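Local coordinates for thiosulfate sulfurtransferase YnjE (Escherichia coli, PDB 2WLR), which catalyses the transfer of a sulfur atom from thiosulfate to cyanide, giving thiocyanate and sulfite, and works as a periplasmic monomer built of rhodanese domains, at residues A[307-312]-A[395-400]; A[296-299]-A[305-308]; A[36-41]-A[139-144]; A[133-138]-A[148-153]. All coordinates share one frame; numbering follows the deposited sequence.

Interaction 1 of 4, residues A[307-312]-A[395-400]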
# COMPACT_ATOMS: atom_id res chain seq x y z
N SER A 307 -9.65 -22.82 -1.50
CA SER A 307 -10.30 -24.09 -1.86
C SER A 307 -9.29 -25.23 -2.06
O SER A 307 -9.62 -26.38 -1.80
CB SER A 307 -11.15 -23.92 -3.11
OG SER A 307 -10.36 -23.54 -4.23
N TYR A 308 -8.08 -24.90 -2.50
CA TYR A 308 -7.02 -25.89 -2.81
C TYR A 308 -5.99 -26.08 -1.69
O TYR A 308 -5.04 -26.86 -1.83
CB TYR A 308 -6.34 -25.51 -4.13
CG TYR A 308 -5.74 -24.11 -4.17
CD1 TYR A 308 -4.46 -23.89 -3.73
CD2 TYR A 308 -6.48 -23.03 -4.65
CE1 TYR A 308 -3.90 -22.62 -3.77
CE2 TYR A 308 -5.94 -21.76 -4.69
CZ TYR A 308 -4.64 -21.56 -4.24
OH TYR A 308 -4.11 -20.29 -4.29
N ILE A 309 -6.17 -25.39 -0.57
CA ILE A 309 -5.36 -25.61 0.62
C ILE A 309 -6.19 -26.28 1.70
O ILE A 309 -7.09 -25.67 2.27
CB ILE A 309 -4.69 -24.32 1.17
CG1 ILE A 309 -3.87 -23.65 0.07
CG2 ILE A 309 -3.78 -24.66 2.33
CD1 ILE A 309 -3.27 -22.29 0.49
N LYS A 310 -5.89 -27.55 1.95
CA LYS A 310 -6.67 -28.32 2.91
C LYS A 310 -6.28 -28.03 4.37
O LYS A 310 -7.15 -27.84 5.20
CB LYS A 310 -6.57 -29.82 2.58
CG LYS A 310 -7.27 -30.77 3.54
CD LYS A 310 -8.80 -30.72 3.41
CE LYS A 310 -9.44 -31.81 4.28
NZ LYS A 310 -9.29 -33.20 3.71
N PRO A 311 -4.97 -27.97 4.67
CA PRO A 311 -4.57 -27.70 6.05
C PRO A 311 -5.01 -26.34 6.57
O PRO A 311 -4.98 -25.35 5.83
CB PRO A 311 -3.04 -27.77 5.99
CG PRO A 311 -2.77 -28.65 4.83
CD PRO A 311 -3.79 -28.30 3.84
N LYS A 312 -5.42 -26.33 7.84
CA LYS A 312 -5.86 -25.13 8.55
C LYS A 312 -4.90 -24.83 9.67
O LYS A 312 -4.30 -25.74 10.27
CB LYS A 312 -7.26 -25.33 9.13
CG LYS A 312 -8.33 -25.54 8.10
CD LYS A 312 -9.66 -25.87 8.79
CE LYS A 312 -10.79 -25.96 7.79
NZ LYS A 312 -12.03 -26.56 8.41
N GLU A 395 3.07 -23.65 1.30
CA GLU A 395 4.29 -24.42 1.41
C GLU A 395 4.47 -24.97 2.81
O GLU A 395 4.74 -26.18 2.97
CB GLU A 395 5.49 -23.57 1.00
CG GLU A 395 6.77 -24.40 0.94
CD GLU A 395 8.01 -23.59 0.73
OE1 GLU A 395 8.10 -22.43 1.21
OE2 GLU A 395 8.92 -24.18 0.12
N TRP A 396 4.35 -24.12 3.82
CA TRP A 396 4.66 -24.51 5.20
C TRP A 396 3.85 -25.73 5.58
O TRP A 396 4.41 -26.73 6.06
CB TRP A 396 4.33 -23.36 6.15
CG TRP A 396 4.74 -23.57 7.56
CD1 TRP A 396 3.97 -24.04 8.57
CD2 TRP A 396 6.00 -23.24 8.12
NE1 TRP A 396 4.67 -24.04 9.73
CE2 TRP A 396 5.93 -23.56 9.50
CE3 TRP A 396 7.20 -22.72 7.61
CZ2 TRP A 396 7.01 -23.38 10.36
CZ3 TRP A 396 8.26 -22.54 8.47
CH2 TRP A 396 8.16 -22.86 9.83
N SER A 397 2.56 -25.69 5.31
CA SER A 397 1.65 -26.73 5.75
C SER A 397 1.65 -27.96 4.85
O SER A 397 0.99 -28.95 5.15
CB SER A 397 0.23 -26.15 5.92
OG SER A 397 -0.38 -25.78 4.69
N SER A 398 2.41 -27.91 3.75
CA SER A 398 2.57 -29.08 2.88
C SER A 398 3.38 -30.17 3.59
O SER A 398 3.29 -31.35 3.22
CB SER A 398 3.22 -28.70 1.53
OG SER A 398 4.59 -28.43 1.67
N ASP A 399 4.17 -29.76 4.58
CA ASP A 399 4.87 -30.67 5.49
C ASP A 399 4.24 -30.64 6.90
O ASP A 399 4.43 -29.68 7.64
CB ASP A 399 6.33 -30.26 5.56
CG ASP A 399 7.18 -31.24 6.35
OD1 ASP A 399 6.62 -32.23 6.84
OD2 ASP A 399 8.41 -31.02 6.46
N PRO A 400 3.52 -31.72 7.30
CA PRO A 400 2.86 -31.79 8.61
C PRO A 400 3.79 -31.62 9.81
O PRO A 400 3.35 -31.19 10.88
CB PRO A 400 2.27 -33.20 8.64
CG PRO A 400 2.13 -33.58 7.22
CD PRO A 400 3.23 -32.91 6.48
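Glu395 O, in the helix end that brings Ser397 against Pro311, is gripped twice by one residue: Ser398 OG lies 2.6 Å from Glu395 O, and the backbone N of Ser398 donates to the same oxygen. The hydroxyl meets a lone pair in the carbonyl plane, at 139° to the C=O bond. A serine suits this spot because its short side chain can fold back onto the last turn, just where the chain bends through a type I turn from Trp396 to Asp399.

That bend presents Ser397 to the loop. Pro311 CB rests 3.6 Å from both CB and OG of Ser397, and Pro311 CG extends to within 3.8 Å of Ser397 O. With chi1 at 68°, Ser397 OG sits between its own N and carbonyl carbon, where it bonds to Trp393 O; toward the proline it offers only van der Waals contact. The flank of the proline ring suits the small Ser397, while Pro311 O accepts from Trp393 NE1. Ile309 adds CG2 at 4.3 Å from Ser397 OG and also packs on Trp393 and Tyr394. Loop and helix end both belong to the third rhodanese domain, an alpha/beta fold in which helix 392-396 follows strand 386-389 of the parallel sheet.

Interaction 2 of 4, residues A[296-299]-A[305-308]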
# COMPACT_ATOMS: atom_id res chain seq x y z
N TRP A 296 -8.17 -12.87 10.10
CA TRP A 296 -8.20 -13.48 11.43
C TRP A 296 -8.74 -14.95 11.41
O TRP A 296 -8.14 -15.79 12.07
CB TRP A 296 -8.98 -12.57 12.41
CG TRP A 296 -8.84 -12.99 13.81
CD1 TRP A 296 -9.80 -13.58 14.59
CD2 TRP A 296 -7.68 -12.87 14.62
NE1 TRP A 296 -9.30 -13.82 15.82
CE2 TRP A 296 -8.00 -13.39 15.89
CE3 TRP A 296 -6.39 -12.36 14.40
CZ2 TRP A 296 -7.08 -13.43 16.92
CZ3 TRP A 296 -5.49 -12.40 15.42
CH2 TRP A 296 -5.83 -12.94 16.68
N PRO A 297 -9.84 -15.24 10.68
CA PRO A 297 -10.27 -16.66 10.60
C PRO A 297 -9.18 -17.62 10.09
O PRO A 297 -9.11 -18.78 10.51
CB PRO A 297 -11.45 -16.61 9.64
CG PRO A 297 -12.03 -15.24 9.88
CD PRO A 297 -10.81 -14.34 10.04
N GLU A 298 -8.34 -17.15 9.16
CA GLU A 298 -7.18 -17.93 8.74
C GLU A 298 -6.13 -18.04 9.86
O GLU A 298 -5.59 -19.12 10.13
CB GLU A 298 -6.53 -17.27 7.52
CG GLU A 298 -7.29 -17.38 6.24
CD GLU A 298 -6.70 -16.46 5.17
OE1 GLU A 298 -5.72 -16.89 4.52
OE2 GLU A 298 -7.20 -15.33 5.03
N PHE A 299 -5.81 -16.92 10.50
CA PHE A 299 -4.81 -16.86 11.56
C PHE A 299 -5.17 -17.80 12.72
O PHE A 299 -4.27 -18.41 13.30
CB PHE A 299 -4.64 -15.42 12.06
CG PHE A 299 -3.51 -15.22 13.03
CD1 PHE A 299 -2.18 -15.12 12.58
CD2 PHE A 299 -3.74 -15.11 14.39
CE1 PHE A 299 -1.14 -14.93 13.43
CE2 PHE A 299 -2.67 -14.92 15.27
CZ PHE A 299 -1.37 -14.84 14.78
N GLY A 305 -8.54 -20.46 3.96
CA GLY A 305 -8.65 -19.29 3.06
C GLY A 305 -8.70 -19.63 1.58
O GLY A 305 -8.98 -18.79 0.73
N TYR A 306 -8.43 -20.89 1.23
CA TYR A 306 -8.31 -21.29 -0.17
C TYR A 306 -8.91 -22.68 -0.41
O TYR A 306 -8.65 -23.61 0.36
CB TYR A 306 -6.83 -21.33 -0.57
CG TYR A 306 -6.10 -20.02 -0.41
CD1 TYR A 306 -5.64 -19.63 0.82
CD2 TYR A 306 -5.86 -19.19 -1.50
CE1 TYR A 306 -4.96 -18.44 1.01
CE2 TYR A 306 -5.18 -17.97 -1.33
CZ TYR A 306 -4.73 -17.61 -0.07
OH TYR A 306 -4.02 -16.43 0.13
N SER A 307 -9.65 -22.82 -1.50
CA SER A 307 -10.30 -24.09 -1.86
C SER A 307 -9.29 -25.23 -2.06
O SER A 307 -9.62 -26.38 -1.80
CB SER A 307 -11.15 -23.92 -3.11
OG SER A 307 -10.36 -23.54 -4.23
N TYR A 308 -8.08 -24.90 -2.50
CA TYR A 308 -7.02 -25.89 -2.81
C TYR A 308 -5.99 -26.08 -1.69
O TYR A 308 -5.04 -26.86 -1.83
CB TYR A 308 -6.34 -25.51 -4.13
CG TYR A 308 -5.74 -24.11 -4.17
CD1 TYR A 308 -4.46 -23.89 -3.73
CD2 TYR A 308 -6.48 -23.03 -4.65
CE1 TYR A 308 -3.90 -22.62 -3.77
CE2 TYR A 308 -5.94 -21.76 -4.69
CZ TYR A 308 -4.64 -21.56 -4.24
OH TYR A 308 -4.11 -20.29 -4.29
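Glu298 lies against Gly305 in the more extensive half of this contact, its CG 4.0 Å from both CA and N of the glycine, with CD and OE1 also beside that CA. Gly305 suits the place for two reasons. Its phi of 93° would jam a CB against the preceding carbonyl oxygen, and a CB would also come within 2.6 Å of Glu298 OE1. With no side chain there, the carboxylate can lie over the loop backbone, where Glu298 CD is 4.0 Å from Gly305 CA.

Tyr306 is met at a single ring atom. Glu298 OE1 comes to 3.9 Å from Tyr306 CE1, approaching the ring obliquely with the carboxylate and ring planes 75° apart, and this is packing alone. Farther out, the loop runs to the exposed Ser307 and Tyr308, where the Tyr308 ring carries Tyr306 CB over one face.

The polar ends turn to other partners. Glu298 OE2 forms a salt bridge with Arg370 NH1 and a hydrogen bond with Ser295 OG, while OE1 pairs with Arg294 NE; Tyr306 OH bonds to Arg370 NH2. A glutamine at Glu298 would probably leave Arg294 and Arg370 without their shared negative mate and let the Arg370 guanidinium turn more loosely. Both side chains grip Arg370, a probable substrate-binding residue, and so probably act as a second shell positioning it in the rhodanese active-site loop that begins at the persulfide-forming Cys365.

Interaction 3 of 4, residues A[36-41]-A[139-144]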
# COMPACT_ATOMS: atom_id res chain seq x y z
N GLN A 36 1.23 19.56 -4.23
CA GLN A 36 0.06 19.96 -4.99
C GLN A 36 0.44 20.72 -6.27
O GLN A 36 -0.39 20.84 -7.16
CB GLN A 36 -0.88 20.79 -4.11
CG GLN A 36 -1.42 19.97 -2.90
CD GLN A 36 -2.42 20.71 -2.08
OE1 GLN A 36 -2.12 21.17 -0.98
NE2 GLN A 36 -3.66 20.77 -2.58
N THR A 37 1.65 21.26 -6.30
CA THR A 37 2.21 21.95 -7.49
C THR A 37 3.70 21.60 -7.50
O THR A 37 4.27 21.22 -6.49
CB THR A 37 2.12 23.48 -7.36
OG1 THR A 37 2.76 23.89 -6.16
CG2 THR A 37 0.66 23.93 -7.35
N LEU A 38 4.34 21.75 -8.65
CA LEU A 38 5.76 21.43 -8.76
C LEU A 38 6.60 22.22 -7.76
O LEU A 38 6.42 23.44 -7.64
CB LEU A 38 6.24 21.76 -10.19
CG LEU A 38 5.83 20.80 -11.25
CD1 LEU A 38 6.16 21.36 -12.63
CD2 LEU A 38 6.45 19.39 -11.05
N ASN A 39 7.48 21.51 -7.04
CA ASN A 39 8.36 22.04 -6.02
C ASN A 39 7.63 22.67 -4.83
O ASN A 39 8.24 23.39 -4.02
CB ASN A 39 9.38 23.04 -6.61
CG ASN A 39 10.28 22.41 -7.65
OD1 ASN A 39 10.30 22.86 -8.82
ND2 ASN A 39 11.00 21.37 -7.27
N GLY A 40 6.32 22.39 -4.72
CA GLY A 40 5.52 22.84 -3.61
C GLY A 40 5.73 22.05 -2.34
O GLY A 40 6.47 21.09 -2.32
N PRO A 41 5.06 22.46 -1.28
CA PRO A 41 5.19 21.77 -0.01
C PRO A 41 4.90 20.27 -0.14
O PRO A 41 4.00 19.86 -0.88
CB PRO A 41 4.14 22.47 0.87
CG PRO A 41 3.95 23.78 0.27
CD PRO A 41 4.15 23.61 -1.19
N GLU A 139 5.75 18.03 -17.10
CA GLU A 139 6.68 17.89 -15.99
C GLU A 139 5.91 17.49 -14.74
O GLU A 139 4.93 18.14 -14.40
CB GLU A 139 7.44 19.19 -15.71
CG GLU A 139 8.58 19.04 -14.74
CD GLU A 139 9.33 20.34 -14.46
OE1 GLU A 139 9.19 21.32 -15.22
OE2 GLU A 139 10.08 20.37 -13.47
N VAL A 140 6.38 16.44 -14.07
CA VAL A 140 5.80 15.98 -12.81
C VAL A 140 6.88 15.77 -11.79
O VAL A 140 8.05 15.56 -12.12
CB VAL A 140 5.02 14.64 -13.01
CG1 VAL A 140 3.90 14.78 -14.05
CG2 VAL A 140 5.99 13.52 -13.41
N THR A 141 6.48 15.80 -10.52
CA THR A 141 7.34 15.47 -9.42
C THR A 141 7.83 14.03 -9.55
O THR A 141 7.04 13.15 -9.94
CB THR A 141 6.59 15.61 -8.08
OG1 THR A 141 6.10 16.95 -7.95
CG2 THR A 141 7.42 15.26 -6.88
N ALA A 142 9.08 13.79 -9.20
CA ALA A 142 9.64 12.42 -9.17
C ALA A 142 9.39 11.70 -10.48
O ALA A 142 8.95 10.55 -10.53
CB ALA A 142 9.06 11.66 -7.98
N LYS A 143 9.70 12.38 -11.58
CA LYS A 143 9.56 11.83 -12.92
C LYS A 143 10.48 10.62 -13.10
O LYS A 143 11.60 10.60 -12.57
CB LYS A 143 9.91 12.91 -13.96
CG LYS A 143 9.62 12.52 -15.39
CD LYS A 143 10.26 13.45 -16.39
CE LYS A 143 9.77 13.12 -17.81
NZ LYS A 143 10.20 14.11 -18.84
N PRO A 144 10.02 9.60 -13.83
CA PRO A 144 10.96 8.54 -14.19
C PRO A 144 12.26 9.08 -14.81
O PRO A 144 12.19 10.01 -15.60
CB PRO A 144 10.19 7.72 -15.22
CG PRO A 144 8.78 7.94 -14.94
CD PRO A 144 8.69 9.37 -14.41
O HOH W 1 8.05 18.73 -7.35
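Leu38 supplies the apolar part of the contact, spreading its two methyls over separate parts of segment 139-144. Leu38 CD1 lies along the extended side chain of Glu139, 3.8 Å from Glu139 CD and 4.0 Å from its CB and CG, so methylenes and carboxylate carbon alike form the surface it meets. Glu139 CG stands anti to the backbone N (chi1 -170°), which stretches that chain past the leucine. Leu38 CD2 instead rests on the peptide link between Val140 and Thr141, 3.6 Å from Thr141 N, and reaches 4.0 Å from Thr141 OG1. A branched leucine suits the role because one tip can touch both surfaces.

The two segments come from different rhodanese repeats, 36-41 from the first and 139-144 from the second, and so meet at an interdomain boundary. Thr141 also touches Trp34 and Pro35 of the first repeat, and Val140 turns back onto Trp130 and Asp133.

Polar contact passes through one water, which accepts from Asn39 N at 2.9 Å and lies 2.7 Å from Thr141 OG1. Backbone bonding shapes the tip itself: a type II turn from Thr37 to Gly40, closed by Gly40 N to Thr37 O at 3.0 Å. Asparagine tolerates the positive phi (62°) at Asn39, and a CB at Gly40 would collide with Thr37 OG1.

Interaction 4 of 4, residues A[133-138]-A[148-153]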
# COMPACT_ATOMS: atom_id res chain seq x y z
N ASP A 133 -0.77 13.26 -16.15
CA ASP A 133 0.18 14.32 -16.53
C ASP A 133 1.45 13.74 -17.14
O ASP A 133 1.94 14.26 -18.16
CB ASP A 133 0.55 15.22 -15.33
CG ASP A 133 -0.60 16.08 -14.83
OD1 ASP A 133 -1.58 16.27 -15.57
OD2 ASP A 133 -0.52 16.55 -13.68
N LEU A 134 2.00 12.67 -16.56
CA LEU A 134 3.17 12.00 -17.13
C LEU A 134 2.90 11.58 -18.56
O LEU A 134 3.67 11.87 -19.46
CB LEU A 134 3.54 10.78 -16.30
CG LEU A 134 4.73 9.95 -16.79
CD1 LEU A 134 6.00 10.70 -16.58
CD2 LEU A 134 4.75 8.58 -16.10
N GLN A 135 1.77 10.91 -18.78
CA GLN A 135 1.40 10.42 -20.11
C GLN A 135 1.24 11.53 -21.13
O GLN A 135 1.42 11.33 -22.34
CB GLN A 135 0.09 9.65 -20.04
CG GLN A 135 0.17 8.36 -19.28
CD GLN A 135 -1.20 7.70 -19.06
OE1 GLN A 135 -2.26 8.33 -19.16
NE2 GLN A 135 -1.18 6.42 -18.73
N GLN A 136 0.89 12.72 -20.65
CA GLN A 136 0.59 13.85 -21.51
C GLN A 136 1.85 14.68 -21.80
O GLN A 136 1.78 15.69 -22.50
CB GLN A 136 -0.52 14.70 -20.89
CG GLN A 136 -1.88 14.05 -20.98
CD GLN A 136 -2.32 13.87 -22.43
OE1 GLN A 136 -2.39 12.75 -22.94
NE2 GLN A 136 -2.58 14.98 -23.09
N GLY A 137 2.98 14.22 -21.29
CA GLY A 137 4.28 14.86 -21.51
C GLY A 137 4.55 16.06 -20.63
O GLY A 137 5.43 16.86 -20.94
N LYS A 138 3.81 16.20 -19.53
CA LYS A 138 4.02 17.30 -18.62
C LYS A 138 5.15 16.98 -17.65
O LYS A 138 5.46 15.80 -17.41
CB LYS A 138 2.76 17.62 -17.81
CG LYS A 138 1.60 18.11 -18.63
CD LYS A 138 0.48 18.62 -17.73
CE LYS A 138 -0.84 18.77 -18.48
NZ LYS A 138 -0.68 19.43 -19.79
N TRP A 148 9.65 4.56 -19.31
CA TRP A 148 8.63 4.08 -18.38
C TRP A 148 7.53 3.30 -19.09
O TRP A 148 7.24 3.49 -20.29
CB TRP A 148 8.06 5.25 -17.53
CG TRP A 148 7.48 6.42 -18.32
CD1 TRP A 148 8.13 7.56 -18.72
CD2 TRP A 148 6.13 6.56 -18.77
NE1 TRP A 148 7.29 8.37 -19.41
CE2 TRP A 148 6.05 7.79 -19.46
CE3 TRP A 148 5.00 5.76 -18.68
CZ2 TRP A 148 4.87 8.24 -20.06
CZ3 TRP A 148 3.83 6.20 -19.28
CH2 TRP A 148 3.77 7.43 -19.96
N LYS A 149 6.91 2.41 -18.33
CA LYS A 149 5.81 1.59 -18.76
C LYS A 149 4.72 1.67 -17.69
O LYS A 149 5.05 1.67 -16.49
CB LYS A 149 6.26 0.13 -18.90
CG LYS A 149 7.40 -0.13 -19.85
CD LYS A 149 6.98 0.13 -21.28
CE LYS A 149 7.76 -0.72 -22.31
NZ LYS A 149 8.84 0.06 -22.93
N VAL A 150 3.47 1.67 -18.12
CA VAL A 150 2.30 1.49 -17.27
C VAL A 150 1.66 0.16 -17.61
O VAL A 150 1.46 -0.16 -18.77
CB VAL A 150 1.29 2.61 -17.42
CG1 VAL A 150 0.08 2.37 -16.52
CG2 VAL A 150 1.95 3.95 -17.07
N ILE A 151 1.38 -0.65 -16.60
CA ILE A 151 0.93 -2.02 -16.81
C ILE A 151 -0.16 -2.37 -15.84
O ILE A 151 0.02 -2.23 -14.61
CB ILE A 151 2.09 -3.01 -16.62
CG1 ILE A 151 3.32 -2.61 -17.46
CG2 ILE A 151 1.66 -4.41 -17.02
CD1 ILE A 151 4.41 -3.63 -17.51
N GLU A 152 -1.27 -2.87 -16.37
CA GLU A 152 -2.37 -3.45 -15.59
C GLU A 152 -2.06 -4.91 -15.32
O GLU A 152 -1.68 -5.65 -16.23
CB GLU A 152 -3.72 -3.38 -16.32
CG GLU A 152 -4.84 -3.93 -15.47
CD GLU A 152 -6.26 -3.59 -15.94
OE1 GLU A 152 -6.50 -2.63 -16.72
OE2 GLU A 152 -7.18 -4.30 -15.44
N ALA A 153 -2.20 -5.33 -14.07
CA ALA A 153 -1.98 -6.72 -13.67
C ALA A 153 -3.29 -7.31 -13.16
O ALA A 153 -4.02 -6.68 -12.40
CB ALA A 153 -0.87 -6.80 -12.55
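Trp148 opens the strand by laying one face of its indole against Leu134. Leu134 CD2 stands 3.6 Å from the centroid of the six-membered ring of Trp148, only 12° off the normal, a CH-pi contact. Leu134 CG follows at 3.7 Å from Trp148 CE2, and Leu134 CD1 reaches 3.9 Å from Trp148 NE1. A chi1 of 56° places the Trp148 ring between its own backbone N and carbonyl carbon and swings it beneath the helix end. At the far corner, Trp148 CH2 lies 3.8 Å from Gln135 CG, which approaches obliquely, with the Gln135 amide plane 22° from the ring. An alanine at Trp148 would probably open a gap under Leu134 and leave Gln135 CG without its support.

Lys149 points to the other face of the sheet and bonds through its backbone to Thr205 and Ile207. Val150, a buried beta-branched residue suited to a strand, returns to the helix side, its CG2 4.3 Å from Gln135 NE2. Farther along, Ile151 packs on Val206 and Leu208.

The helix ends above the strand in a Schellman motif, Gly137 taking the positive phi and Lys138 N bonding to Asp133 O. Helix 128-135, packed on strand 148-154 of a five-stranded parallel sheet of order 1-5-4-2-3, belongs to the alpha/beta rhodanese fold.

In the fold
The four contacts fall into two groups well apart in the chain. Interactions 1 and 2 share Ser307 and Tyr308, have centres 10 Å apart and lie in the third rhodanese domain beside the active site: the side chains of Glu298 and Ile309 are about 3 Å and 8 Å from that of Arg370. A bound buffer molecule (EPE), probably from the crystallisation liquor, is hydrogen-bonded to Tyr308 OH and lies about 5 Å from the Tyr306 side chain. Interactions 3 and 4, centres 15 Å apart, touch directly, Val140 CG1 lying 3.6 Å from Asp133 CB, so the loop that meets the first repeat also packs on the end of helix 128-135. Centres of interactions 1 and 3 are 47 Å apart.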